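Local coordinates for phosphocarrier protein HPr (Mycoplasma capricolum, PDB 1PCH) that serves as the general phosphocarrier of the phosphoenolpyruvate-dependent sugar phosphotransferase system, carrying phosphate on a histidine to drive sugar uptake, at residues I62-G66 with N67-Q71. Numbering follows the deposited sequence.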
ATOM      1  N   ILE A  62       1.926  -5.286   3.131  1.00 18.51           N
ATOM      2  CA  ILE A  62       2.793  -4.128   3.133  1.00 18.39           C
ATOM      3  C   ILE A  62       3.913  -4.387   4.170  1.00 19.12           C
ATOM      4  O   ILE A  62       3.632  -4.788   5.309  1.00 19.37           O
ATOM      5  CB  ILE A  62       2.082  -2.827   3.480  1.00 16.19           C
ATOM      6  CG1 ILE A  62       0.910  -2.498   2.600  1.00 20.75           C
ATOM      7  CG2 ILE A  62       3.081  -1.674   3.532  1.00 20.71           C
ATOM      8  CD1 ILE A  62       1.267  -2.154   1.188  1.00 25.95           C
ATOM      9  N   GLN A  63       5.127  -4.254   3.710  1.00 17.29           N
ATOM     10  CA  GLN A  63       6.307  -4.498   4.506  1.00 22.25           C
ATOM     11  C   GLN A  63       7.126  -3.180   4.573  1.00 21.70           C
ATOM     12  O   GLN A  63       7.397  -2.643   3.518  1.00 19.44           O
ATOM     13  CB  GLN A  63       7.215  -5.567   3.896  1.00 26.53           C
ATOM     14  CG  GLN A  63       8.410  -5.948   4.763  1.00 34.95           C
ATOM     15  CD  GLN A  63       8.366  -7.442   5.130  1.00 42.74           C
ATOM     16  OE1 GLN A  63       7.994  -7.781   6.247  1.00 54.62           O
ATOM     17  NE2 GLN A  63       8.709  -8.302   4.185  1.00 45.23           N
ATOM     18  N   ALA A  64       7.407  -2.759   5.776  1.00 21.28           N
ATOM     19  CA  ALA A  64       8.213  -1.517   5.930  1.00 20.72           C
ATOM     20  C   ALA A  64       9.507  -1.940   6.650  1.00 22.06           C
ATOM     21  O   ALA A  64       9.444  -2.679   7.634  1.00 21.98           O
ATOM     22  CB  ALA A  64       7.447  -0.506   6.715  1.00 16.22           C
ATOM     23  N   ASP A  65      10.628  -1.512   6.139  1.00 19.33           N
ATOM     24  CA  ASP A  65      11.910  -1.845   6.769  1.00 26.45           C
ATOM     25  C   ASP A  65      12.711  -0.562   6.884  1.00 27.55           C
ATOM     26  O   ASP A  65      12.947   0.207   5.953  1.00 22.69           O
ATOM     27  CB  ASP A  65      12.637  -2.962   6.076  1.00 30.90           C
ATOM     28  CG  ASP A  65      11.737  -4.182   5.844  1.00 41.07           C
ATOM     29  OD1 ASP A  65      11.289  -4.787   6.846  1.00 57.01           O
ATOM     30  OD2 ASP A  65      11.451  -4.503   4.665  1.00 45.64           O
ATOM     31  N   GLY A  66      13.052  -0.266   8.139  1.00 23.70           N
ATOM     32  CA  GLY A  66      13.762   0.977   8.339  1.00 22.86           C
ATOM     33  C   GLY A  66      13.445   1.582   9.662  1.00 22.50           C
ATOM     34  O   GLY A  66      12.665   1.077  10.458  1.00 21.98           O
ATOM     35  N   ASN A  67      14.102   2.713   9.915  1.00 22.68           N
ATOM     36  CA  ASN A  67      14.027   3.323  11.231  1.00 24.87           C
ATOM     37  C   ASN A  67      12.695   3.819  11.629  1.00 25.48           C
ATOM     38  O   ASN A  67      12.369   3.898  12.822  1.00 26.84           O
ATOM     39  CB  ASN A  67      15.200   4.249  11.436  1.00 37.15           C
ATOM     40  CG  ASN A  67      14.851   5.709  11.514  1.00 46.37           C
ATOM     41  OD1 ASN A  67      14.523   6.321  10.498  1.00 58.41           O
ATOM     42  ND2 ASN A  67      14.933   6.259  12.737  1.00 49.83           N
ATOM     43  N   ASP A  68      11.851   4.155  10.624  1.00 19.04           N
ATOM     44  CA  ASP A  68      10.508   4.668  10.964  1.00 17.50           C
ATOM     45  C   ASP A  68       9.428   3.730  10.548  1.00 16.99           C
ATOM     46  O   ASP A  68       8.227   4.051  10.396  1.00 16.41           O
ATOM     47  CB  ASP A  68      10.350   6.047  10.357  1.00 17.97           C
ATOM     48  CG  ASP A  68      10.539   6.203   8.906  1.00 17.99           C
ATOM     49  OD1 ASP A  68      10.668   5.195   8.160  1.00 20.47           O
ATOM     50  OD2 ASP A  68      10.488   7.384   8.411  1.00 19.35           O
ATOM     51  N   ALA A  69       9.808   2.457  10.392  1.00 17.12           N
ATOM     52  CA  ALA A  69       8.885   1.449   9.943  1.00 17.64           C
ATOM     53  C   ALA A  69       7.620   1.357  10.730  1.00 18.07           C
ATOM     54  O   ALA A  69       6.511   1.126  10.208  1.00 18.40           O
ATOM     55  CB  ALA A  69       9.577   0.077   9.841  1.00 16.62           C
ATOM     56  N   ASP A  70       7.766   1.442  12.076  1.00 19.66           N
ATOM     57  CA  ASP A  70       6.538   1.278  12.861  1.00 20.00           C
ATOM     58  C   ASP A  70       5.539   2.353  12.574  1.00 19.08           C
ATOM     59  O   ASP A  70       4.348   2.120  12.544  1.00 22.36           O
ATOM     60  CB  ASP A  70       6.888   1.231  14.347  1.00 25.29           C
ATOM     61  CG  ASP A  70       7.587  -0.085  14.687  1.00 37.33           C
ATOM     62  OD1 ASP A  70       7.346  -1.068  13.943  1.00 37.33           O
ATOM     63  OD2 ASP A  70       8.356  -0.103  15.673  1.00 51.65           O
ATOM     64  N   GLN A  71       6.041   3.604  12.370  1.00 17.76           N
ATOM     65  CA  GLN A  71       5.091   4.694  12.099  1.00 17.10           C
ATOM     66  C   GLN A  71       4.514   4.515  10.681  1.00 15.78           C
ATOM     67  O   GLN A  71       3.347   4.668  10.461  1.00 17.63           O
ATOM     68  CB  GLN A  71       5.770   6.054  12.205  1.00 20.63           C
ATOM     69  CG  GLN A  71       6.359   6.442  13.498  1.00 20.42           C
ATOM     70  CD  GLN A  71       7.092   7.795  13.467  1.00 27.54           C
ATOM     71  OE1 GLN A  71       7.850   8.090  12.550  1.00 32.97           O
ATOM     72  NE2 GLN A  71       6.855   8.597  14.481  1.00 28.68           N
TER
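The peptide carbonyl of G66 is the flat group around which the chain turns, and A69 sits over one of its faces. From that face the backbone N of A69 donates to G66 O at 3.2 Å with a nearly straight N-H approach (159°), standing 65° out of the carbonyl plane. The methyl CB of A69 reaches the same oxygen from the same side, at 3.3 Å. D68 N also lies over this face, 3.2 Å from G66 C, at too poor an angle to the oxygen for a bond. CB of N67, 3.7 Å from G66 C, stays close to the plane, slightly to its other side. G66 to A69 thus form a type I beta turn closed by a single backbone bond. G66 enters it with backbone angles at which a CB would press on the carbonyl O of D65. Across the turn, the A69 methyl also leans on A64 O (3.5 Å), back on strand 59-65, and meets the A64 methyl, CB to CB, at 3.8 Å. This buried apolar pair is extended by I73, which touches A64, and by A1, which touches A69. D68, at the N-cap position, makes no capping bond. With CG set between the backbone N and C (chi1 56°), its carboxylate turns to the loop ahead of strand 31-36, where OD1 bonds the hydroxyl of S30 and OD2 the backbone N of S29. The example illustrates a tight strand-to-helix connection: in the open-faced beta-sandwich of HPr, it leads from strand 59-65 into helix 69-82, which packs back against the antiparallel sheet.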